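PDB 6U94: RND efflux system, outer membrane lipoprotein, NodT family, which probably serves as the outer-membrane channel of a tripartite RND efflux system, passing substrates out of the cell. Local coordinates for residues L130-I135 and F375-D380; R309-G314 and V318-L323; A324-F327 and A332-F335. All blocks are in the same frame, centred on the assembly; numbering follows the deposited sequence.

Contact 1 of 3, residues L130-I135 and F375-D380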
loop_
_atom_site.group_PDB
_atom_site.type_symbol
_atom_site.label_atom_id
_atom_site.label_comp_id
_atom_site.label_asym_id
_atom_site.label_seq_id
_atom_site.Cartn_x
_atom_site.Cartn_y
_atom_site.Cartn_z
ATOM N N LEU A 130 -0.894 -5.910 4.986
ATOM C CA LEU A 130 -0.953 -7.340 4.718
ATOM C C LEU A 130 -2.400 -7.789 4.558
ATOM O O LEU A 130 -3.276 -7.388 5.331
ATOM C CB LEU A 130 -0.281 -8.140 5.838
ATOM C CG LEU A 130 1.223 -7.932 6.025
ATOM C CD1 LEU A 130 1.770 -8.897 7.070
ATOM C CD2 LEU A 130 1.953 -8.089 4.700
ATOM N N THR A 131 -2.643 -8.630 3.557
ATOM C CA THR A 131 -3.966 -9.195 3.347
ATOM C C THR A 131 -4.247 -10.292 4.373
ATOM O O THR A 131 -3.401 -10.641 5.200
ATOM C CB THR A 131 -4.099 -9.733 1.926
ATOM O OG1 THR A 131 -3.095 -10.729 1.689
ATOM C CG2 THR A 131 -3.944 -8.598 0.912
ATOM N N HIS A 132 -5.467 -10.833 4.326
ATOM C CA HIS A 132 -5.857 -11.857 5.289
ATOM C C HIS A 132 -4.997 -13.108 5.148
ATOM O O HIS A 132 -4.552 -13.676 6.151
ATOM C CB HIS A 132 -7.334 -12.212 5.126
ATOM C CG HIS A 132 -8.271 -11.134 5.575
ATOM N ND1 HIS A 132 -8.300 -10.664 6.870
ATOM C CD2 HIS A 132 -9.224 -10.446 4.903
ATOM C CE1 HIS A 132 -9.224 -9.727 6.975
ATOM N NE2 HIS A 132 -9.800 -9.576 5.795
ATOM N N PHE A 133 -4.746 -13.551 3.911
ATOM C CA PHE A 133 -4.000 -14.793 3.742
ATOM C C PHE A 133 -2.524 -14.617 4.075
ATOM O O PHE A 133 -1.879 -15.568 4.528
ATOM C CB PHE A 133 -4.184 -15.357 2.327
ATOM C CG PHE A 133 -3.726 -14.441 1.221
ATOM C CD1 PHE A 133 -2.395 -14.410 0.834
ATOM C CD2 PHE A 133 -4.634 -13.649 0.537
ATOM C CE1 PHE A 133 -1.974 -13.584 -0.193
ATOM C CE2 PHE A 133 -4.222 -12.824 -0.493
ATOM C CZ PHE A 133 -2.890 -12.790 -0.859
ATOM N N GLU A 134 -1.974 -13.416 3.879
ATOM C CA GLU A 134 -0.612 -13.164 4.335
ATOM C C GLU A 134 -0.525 -13.225 5.854
ATOM O O GLU A 134 0.417 -13.807 6.405
ATOM C CB GLU A 134 -0.123 -11.809 3.836
ATOM C CG GLU A 134 -0.006 -11.700 2.338
ATOM C CD GLU A 134 0.308 -10.285 1.908
ATOM O OE1 GLU A 134 1.483 -9.991 1.601
ATOM O OE2 GLU A 134 -0.629 -9.459 1.901
ATOM N N ILE A 135 -1.495 -12.625 6.547
ATOM C CA ILE A 135 -1.516 -12.693 8.005
ATOM C C ILE A 135 -1.651 -14.140 8.469
ATOM O O ILE A 135 -0.991 -14.564 9.426
ATOM C CB ILE A 135 -2.647 -11.807 8.561
ATOM C CG1 ILE A 135 -2.384 -10.335 8.225
ATOM C CG2 ILE A 135 -2.794 -12.005 10.058
ATOM C CD1 ILE A 135 -3.470 -9.394 8.701
ATOM N N PHE A 375 -13.959 -10.586 -0.347
ATOM C CA PHE A 375 -14.649 -9.515 -1.058
ATOM C C PHE A 375 -14.604 -8.217 -0.265
ATOM O O PHE A 375 -14.316 -7.152 -0.819
ATOM C CB PHE A 375 -16.096 -9.917 -1.344
ATOM C CG PHE A 375 -16.260 -10.756 -2.576
ATOM C CD1 PHE A 375 -15.966 -12.115 -2.551
ATOM C CD2 PHE A 375 -16.715 -10.193 -3.758
ATOM C CE1 PHE A 375 -16.120 -12.894 -3.688
ATOM C CE2 PHE A 375 -16.872 -10.960 -4.895
ATOM C CZ PHE A 375 -16.572 -12.319 -4.860
ATOM N N ARG A 376 -14.891 -8.291 1.038
ATOM C CA ARG A 376 -14.835 -7.105 1.883
ATOM C C ARG A 376 -13.450 -6.475 1.851
ATOM O O ARG A 376 -13.317 -5.248 1.791
ATOM C CB ARG A 376 -15.234 -7.464 3.314
ATOM C CG ARG A 376 -15.277 -6.273 4.271
ATOM C CD ARG A 376 -15.772 -6.693 5.648
ATOM N NE ARG A 376 -17.091 -7.318 5.588
ATOM C CZ ARG A 376 -18.236 -6.641 5.566
ATOM N NH1 ARG A 376 -18.224 -5.313 5.596
ATOM N NH2 ARG A 376 -19.393 -7.287 5.512
ATOM N N GLU A 377 -12.407 -7.306 1.875
ATOM C CA GLU A 377 -11.042 -6.795 1.798
ATOM C C GLU A 377 -10.791 -6.079 0.476
ATOM O O GLU A 377 -10.087 -5.064 0.433
ATOM C CB GLU A 377 -10.060 -7.948 1.978
ATOM C CG GLU A 377 -8.607 -7.557 2.017
ATOM C CD GLU A 377 -7.714 -8.737 2.361
ATOM O OE1 GLU A 377 -7.763 -9.766 1.649
ATOM O OE2 GLU A 377 -6.983 -8.643 3.363
ATOM N N VAL A 378 -11.352 -6.601 -0.616
ATOM C CA VAL A 378 -11.166 -5.967 -1.915
ATOM C C VAL A 378 -11.891 -4.625 -1.961
ATOM O O VAL A 378 -11.342 -3.624 -2.437
ATOM C CB VAL A 378 -11.637 -6.908 -3.038
ATOM C CG1 VAL A 378 -11.802 -6.137 -4.344
ATOM C CG2 VAL A 378 -10.647 -8.058 -3.209
ATOM N N ALA A 379 -13.130 -4.583 -1.463
ATOM C CA ALA A 379 -13.880 -3.331 -1.443
ATOM C C ALA A 379 -13.202 -2.298 -0.550
ATOM O O ALA A 379 -13.192 -1.103 -0.869
ATOM C CB ALA A 379 -15.314 -3.587 -0.981
ATOM N N ASP A 380 -12.621 -2.744 0.568
ATOM C CA ASP A 380 -11.995 -1.813 1.502
ATOM C C ASP A 380 -10.762 -1.157 0.894
ATOM O O ASP A 380 -10.524 0.039 1.104
ATOM C CB ASP A 380 -11.638 -2.535 2.802
ATOM C CG ASP A 380 -12.845 -2.769 3.689
ATOM O OD1 ASP A 380 -13.972 -2.426 3.270
ATOM O OD2 ASP A 380 -12.670 -3.294 4.809
#
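Thr-131 and Glu-377 mark the closest approach of the two backbones, their CA atoms 7.6 Å apart where the start of helix 132-142 faces the long helix 362-415. The gap is bridged from one side by Glu-377, whose CG lies anti to the backbone N (chi1 -176°) on an extended chain that carries the carboxylate to the opposite helix end. OE2 reaches the N-terminal end of the first turn, where it takes a weak hydrogen bond of 2.8 Å from His-132 N, bent to 128° at the hydrogen, and also touches Thr-131 CA. The same oxygen sits over one face of the His-132 imidazole, 3.3 Å from CD2. The other oxygen of this carboxylate, Glu-377 OE1, forms a salt bridge with Arg-282, the stronger partner of the side chain. Thr-131 is the N-cap, and Glu-134 folds back to it. Thr-131 N donates to Glu-134 OE2 at 2.7 Å, nearly straight on. Thr-131 OG1 donates to the same oxygen from the opposite face of the carboxylate. Glu-134 OE1 is held in turn by Lys-453 and Ser-165. The case illustrates how an acidic side chain from a distant part of the sequence can engage the amide end of a helix: the helix dipole and Arg-282 would both be expected to favour the ionised form of the buried Glu-377.

Contact 2 of 3, residues R309-G314 and V318-L323; sequences RITLTG and VASASL
Ser-320 and Thr-311 meet through the hydroxyl that also caps a helix. Ser-320 OG donates to Thr-311 O at 2.7 Å and accepts from Leu-323 N at 3.2 Å, a classic serine N-cap for helix 321-326 that is itself held by the preceding chain. Its first torsion (67°) sets OG between the backbone N and the carbonyl carbon, where one atom can serve both partners; the donor reaches the Thr-311 carbonyl from well above its plane. Two backbone bonds continue the seam and enclose a single antiparallel beta bridge, in which Thr-313 and Ala-319 are the non-hydrogen-bonded pair. In one, Ser-320 N points almost straight at Leu-312 O (3.2 Å, 172°), again from above the carbonyl plane; in the other, Gly-314 N donates to Val-318 O at 2.6 Å. The chain thus doubles back on itself over three intervening residues, a compact reversal that leads directly into a helix. A water extends the polar line, accepting from Thr-311 N and hydrogen-bonded to Ser-322 OG.

Elsewhere segment 309-314 is tied by backbone bonds to Leu-274 and Ser-276, while Thr-313 OG1 turns to Pro-271 O and Leu-274 N. Apolar packing closes the inner side. Leu-323, with CG anti to its amide nitrogen (chi1 -178°), brings CD2 to 3.5 Å from Leu-312 O and against Leu-312 CD2, and both leucines also lie against helix 362-415. The example shows a helix N-cap whose hydroxyl also ties the helix start to the preceding chain. Earlier in the segment, Ile-310 rests on the first helical turn: its CB meets Ser-322 CB, and its CD1 lies 3.8 Å from Leu-323 CA.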
loop_
_atom_site.group_PDB
_atom_site.type_symbol
_atom_site.label_atom_id
_atom_site.label_comp_id
_atom_site.label_asym_id
_atom_site.label_seq_id
_atom_site.Cartn_x
_atom_site.Cartn_y
_atom_site.Cartn_z
ATOM N N ARG A 309 -20.591 -14.017 -8.428
ATOM C CA ARG A 309 -20.031 -13.820 -9.764
ATOM C C ARG A 309 -20.411 -12.412 -10.213
ATOM O O ARG A 309 -21.490 -12.188 -10.763
ATOM C CB ARG A 309 -20.504 -14.903 -10.756
ATOM C CG ARG A 309 -21.993 -15.222 -10.743
ATOM C CD ARG A 309 -22.285 -16.519 -11.506
ATOM N NE ARG A 309 -21.840 -16.481 -12.900
ATOM C CZ ARG A 309 -22.050 -17.458 -13.780
ATOM N NH1 ARG A 309 -22.700 -18.554 -13.415
ATOM N NH2 ARG A 309 -21.615 -17.340 -15.030
ATOM N N ILE A 310 -19.509 -11.461 -9.960
ATOM C CA ILE A 310 -19.697 -10.057 -10.303
ATOM C C ILE A 310 -18.372 -9.505 -10.807
ATOM O O ILE A 310 -17.309 -10.102 -10.616
ATOM C CB ILE A 310 -20.175 -9.209 -9.102
ATOM C CG1 ILE A 310 -19.164 -9.326 -7.955
ATOM C CG2 ILE A 310 -21.573 -9.619 -8.658
ATOM C CD1 ILE A 310 -19.371 -8.332 -6.832
ATOM N N THR A 311 -18.445 -8.342 -11.450
ATOM C CA THR A 311 -17.237 -7.576 -11.712
ATOM C C THR A 311 -16.786 -6.892 -10.430
ATOM O O THR A 311 -17.593 -6.599 -9.543
ATOM C CB THR A 311 -17.464 -6.535 -12.813
ATOM O OG1 THR A 311 -18.510 -5.630 -12.425
ATOM C CG2 THR A 311 -17.831 -7.220 -14.125
ATOM N N LEU A 312 -15.482 -6.652 -10.331
ATOM C CA LEU A 312 -14.918 -6.020 -9.147
ATOM C C LEU A 312 -14.573 -4.551 -9.343
ATOM O O LEU A 312 -14.576 -3.795 -8.368
ATOM C CB LEU A 312 -13.661 -6.768 -8.695
ATOM C CG LEU A 312 -13.888 -8.201 -8.218
ATOM C CD1 LEU A 312 -12.562 -8.856 -7.887
ATOM C CD2 LEU A 312 -14.819 -8.215 -7.014
ATOM N N THR A 313 -14.275 -4.127 -10.570
ATOM C CA THR A 313 -13.823 -2.770 -10.828
ATOM C C THR A 313 -14.664 -2.137 -11.924
ATOM O O THR A 313 -15.214 -2.824 -12.789
ATOM C CB THR A 313 -12.344 -2.721 -11.242
ATOM O OG1 THR A 313 -12.138 -3.546 -12.395
ATOM C CG2 THR A 313 -11.454 -3.198 -10.105
ATOM N N GLY A 314 -14.760 -0.811 -11.865
ATOM C CA GLY A 314 -15.370 -0.028 -12.918
ATOM C C GLY A 314 -14.324 0.764 -13.673
ATOM O O GLY A 314 -13.168 0.340 -13.772
ATOM N N VAL A 318 -11.906 1.969 -10.315
ATOM C CA VAL A 318 -12.712 2.261 -9.134
ATOM C C VAL A 318 -13.556 1.030 -8.831
ATOM O O VAL A 318 -13.650 0.109 -9.650
ATOM C CB VAL A 318 -13.596 3.510 -9.326
ATOM C CG1 VAL A 318 -12.751 4.724 -9.731
ATOM C CG2 VAL A 318 -14.689 3.239 -10.347
ATOM N N ALA A 319 -14.171 1.000 -7.656
ATOM C CA ALA A 319 -15.038 -0.112 -7.299
ATOM C C ALA A 319 -16.250 -0.152 -8.221
ATOM O O ALA A 319 -16.886 0.877 -8.471
ATOM C CB ALA A 319 -15.484 0.012 -5.844
ATOM N N SER A 320 -16.567 -1.339 -8.737
ATOM C CA SER A 320 -17.741 -1.486 -9.583
ATOM C C SER A 320 -19.017 -1.300 -8.766
ATOM O O SER A 320 -19.036 -1.453 -7.541
ATOM C CB SER A 320 -17.753 -2.860 -10.260
ATOM O OG SER A 320 -17.939 -3.907 -9.316
ATOM N N ALA A 321 -20.101 -0.966 -9.471
ATOM C CA ALA A 321 -21.392 -0.831 -8.806
ATOM C C ALA A 321 -21.849 -2.153 -8.201
ATOM O O ALA A 321 -22.482 -2.164 -7.140
ATOM C CB ALA A 321 -22.437 -0.305 -9.792
ATOM N N SER A 322 -21.541 -3.275 -8.857
ATOM C CA SER A 322 -21.898 -4.579 -8.302
ATOM C C SER A 322 -21.226 -4.802 -6.953
ATOM O O SER A 322 -21.869 -5.228 -5.986
ATOM C CB SER A 322 -21.515 -5.693 -9.280
ATOM O OG SER A 322 -22.352 -5.696 -10.421
ATOM N N LEU A 323 -19.928 -4.503 -6.869
ATOM C CA LEU A 323 -19.188 -4.732 -5.632
ATOM C C LEU A 323 -19.657 -3.792 -4.528
ATOM O O LEU A 323 -19.868 -4.216 -3.387
ATOM C CB LEU A 323 -17.689 -4.572 -5.882
ATOM C CG LEU A 323 -16.764 -4.818 -4.688
ATOM C CD1 LEU A 323 -17.037 -6.181 -4.066
ATOM C CD2 LEU A 323 -15.315 -4.720 -5.123
HETATM O O HOH W 1 -21.153 -7.270 -12.399
#

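Contact 3 of 3, residues A324-F327 and A332-F335; sequences AGLF and AWLF
Leu-326 is the bump of this contact, and the bend of the chain from Trp-333 to Phe-335 is the hollow that receives it. One of its methyls, CD1, lies 3.9 Å from Trp-333 CE3, meeting the ring obliquely; the other, CD2, fits against Phe-335 CB at 3.7 Å. The leucine runs alongside both aromatic residues, pointing the same way as each. The wall of the hollow is built within segment 332-335 itself, for Phe-335 CB sits over the centre of the indole, 3.6 Å above its plane. Trp-333 takes the position between its amide nitrogen and carbonyl carbon (chi1 66°), which swings the indole along Leu-326.

A second bump comes from Phe-327. Its CE1 approaches Trp-333 CB at 3.7 Å and its CZ approaches Trp-333 CE3, while the two rings, their centroids 6.0 Å apart, are inclined at 36°. Leu-334 packs its CG and CD1 on the carbonyls of Gly-325 and Leu-326, with CD1 3.7 Å from Gly-325 O. A single backbone bond fastens these surfaces: Leu-334 N donates to Leu-326 O at 2.8 Å, in the carbonyl plane.

Here is a worked case of a short helix covered by the chain that returns after it, at the surface of the protein. Pro-308 lies against Trp-333 and Phe-335, and Ile-310 meets Leu-326. Beneath them runs the long helix 362-415, which receives Phe-327 on Phe-375, Arg-376 and Ala-379, and Trp-333 on Gln-372.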
loop_
_atom_site.group_PDB
_atom_site.type_symbol
_atom_site.label_atom_id
_atom_site.label_comp_id
_atom_site.label_asym_id
_atom_site.label_seq_id
_atom_site.Cartn_x
_atom_site.Cartn_y
_atom_site.Cartn_z
ATOM N N ALA A 324 -19.825 -2.507 -4.854
ATOM C CA ALA A 324 -20.342 -1.561 -3.873
ATOM C C ALA A 324 -21.764 -1.911 -3.461
ATOM O O ALA A 324 -22.153 -1.672 -2.312
ATOM C CB ALA A 324 -20.286 -0.140 -4.431
ATOM N N GLY A 325 -22.553 -2.471 -4.380
ATOM C CA GLY A 325 -23.907 -2.868 -4.038
ATOM C C GLY A 325 -23.960 -4.009 -3.042
ATOM O O GLY A 325 -24.874 -4.070 -2.215
ATOM N N LEU A 326 -22.989 -4.927 -3.104
ATOM C CA LEU A 326 -22.939 -6.023 -2.140
ATOM C C LEU A 326 -22.813 -5.510 -0.713
ATOM O O LEU A 326 -23.322 -6.142 0.218
ATOM C CB LEU A 326 -21.776 -6.964 -2.459
ATOM C CG LEU A 326 -22.041 -8.116 -3.428
ATOM C CD1 LEU A 326 -20.826 -9.028 -3.520
ATOM C CD2 LEU A 326 -23.267 -8.898 -2.997
ATOM N N PHE A 327 -22.145 -4.373 -0.521
ATOM C CA PHE A 327 -21.930 -3.813 0.806
ATOM C C PHE A 327 -22.728 -2.534 1.034
ATOM O O PHE A 327 -22.408 -1.763 1.945
ATOM C CB PHE A 327 -20.438 -3.572 1.036
ATOM C CG PHE A 327 -19.608 -4.819 0.917
ATOM C CD1 PHE A 327 -19.455 -5.673 1.996
ATOM C CD2 PHE A 327 -18.994 -5.148 -0.283
ATOM C CE1 PHE A 327 -18.699 -6.829 1.887
ATOM C CE2 PHE A 327 -18.236 -6.297 -0.399
ATOM C CZ PHE A 327 -18.089 -7.141 0.688
ATOM N N ALA A 332 -23.393 -6.713 7.553
ATOM C CA ALA A 332 -23.147 -7.886 6.731
ATOM C C ALA A 332 -23.595 -7.633 5.296
ATOM O O ALA A 332 -24.538 -6.879 5.038
ATOM C CB ALA A 332 -23.874 -9.099 7.304
ATOM N N TRP A 333 -22.915 -8.285 4.354
ATOM C CA TRP A 333 -23.147 -7.985 2.950
ATOM C C TRP A 333 -24.504 -8.522 2.500
ATOM O O TRP A 333 -25.201 -9.233 3.229
ATOM C CB TRP A 333 -22.015 -8.536 2.079
ATOM C CG TRP A 333 -21.881 -10.036 2.014
ATOM C CD1 TRP A 333 -22.524 -10.963 2.784
ATOM C CD2 TRP A 333 -21.040 -10.774 1.120
ATOM N NE1 TRP A 333 -22.134 -12.232 2.424
ATOM C CE2 TRP A 333 -21.224 -12.144 1.403
ATOM C CE3 TRP A 333 -20.148 -10.408 0.105
ATOM C CZ2 TRP A 333 -20.548 -13.147 0.711
ATOM C CZ3 TRP A 333 -19.478 -11.408 -0.583
ATOM C CH2 TRP A 333 -19.683 -12.761 -0.276
ATOM N N LEU A 334 -24.877 -8.166 1.271
ATOM C CA LEU A 334 -26.196 -8.470 0.733
ATOM C C LEU A 334 -26.195 -9.640 -0.245
ATOM O O LEU A 334 -27.182 -9.831 -0.961
ATOM C CB LEU A 334 -26.783 -7.230 0.055
ATOM C CG LEU A 334 -26.856 -5.960 0.902
ATOM C CD1 LEU A 334 -27.637 -4.886 0.166
ATOM C CD2 LEU A 334 -27.468 -6.239 2.272
ATOM N N PHE A 335 -25.118 -10.419 -0.300
ATOM C CA PHE A 335 -25.103 -11.608 -1.142
ATOM C C PHE A 335 -26.050 -12.656 -0.573
ATOM O O PHE A 335 -26.063 -12.902 0.637
ATOM C CB PHE A 335 -23.686 -12.170 -1.249
ATOM C CG PHE A 335 -23.604 -13.463 -2.009
ATOM C CD1 PHE A 335 -23.793 -13.488 -3.380
ATOM C CD2 PHE A 335 -23.333 -14.655 -1.350
ATOM C CE1 PHE A 335 -23.722 -14.678 -4.087
ATOM C CE2 PHE A 335 -23.260 -15.852 -2.047
ATOM C CZ PHE A 335 -23.454 -15.865 -3.417
#

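How the contacts relate
The three contacts step outward from the middle of the chain. Contact 1 joins segments 240 residues apart in sequence, and contacts 2 and 3 follow one another within that span, each closed over a few residues. Contacts 2 and 3, with centres about 11 Å apart, share helix 321-326, contact 2 through residues 321-323 and contact 3 through those that follow; each lies about 16 Å from the centre of contact 1. Helix 362-415 is the common floor: Phe-375 packs on Ile-310, Leu-312 and Leu-323 of contact 2 and on Trp-333 and Phe-327 of contact 3. In this mostly helical protein one long helix thus carries the loop-rich region 309-335 and also meets the start of helix 132-142.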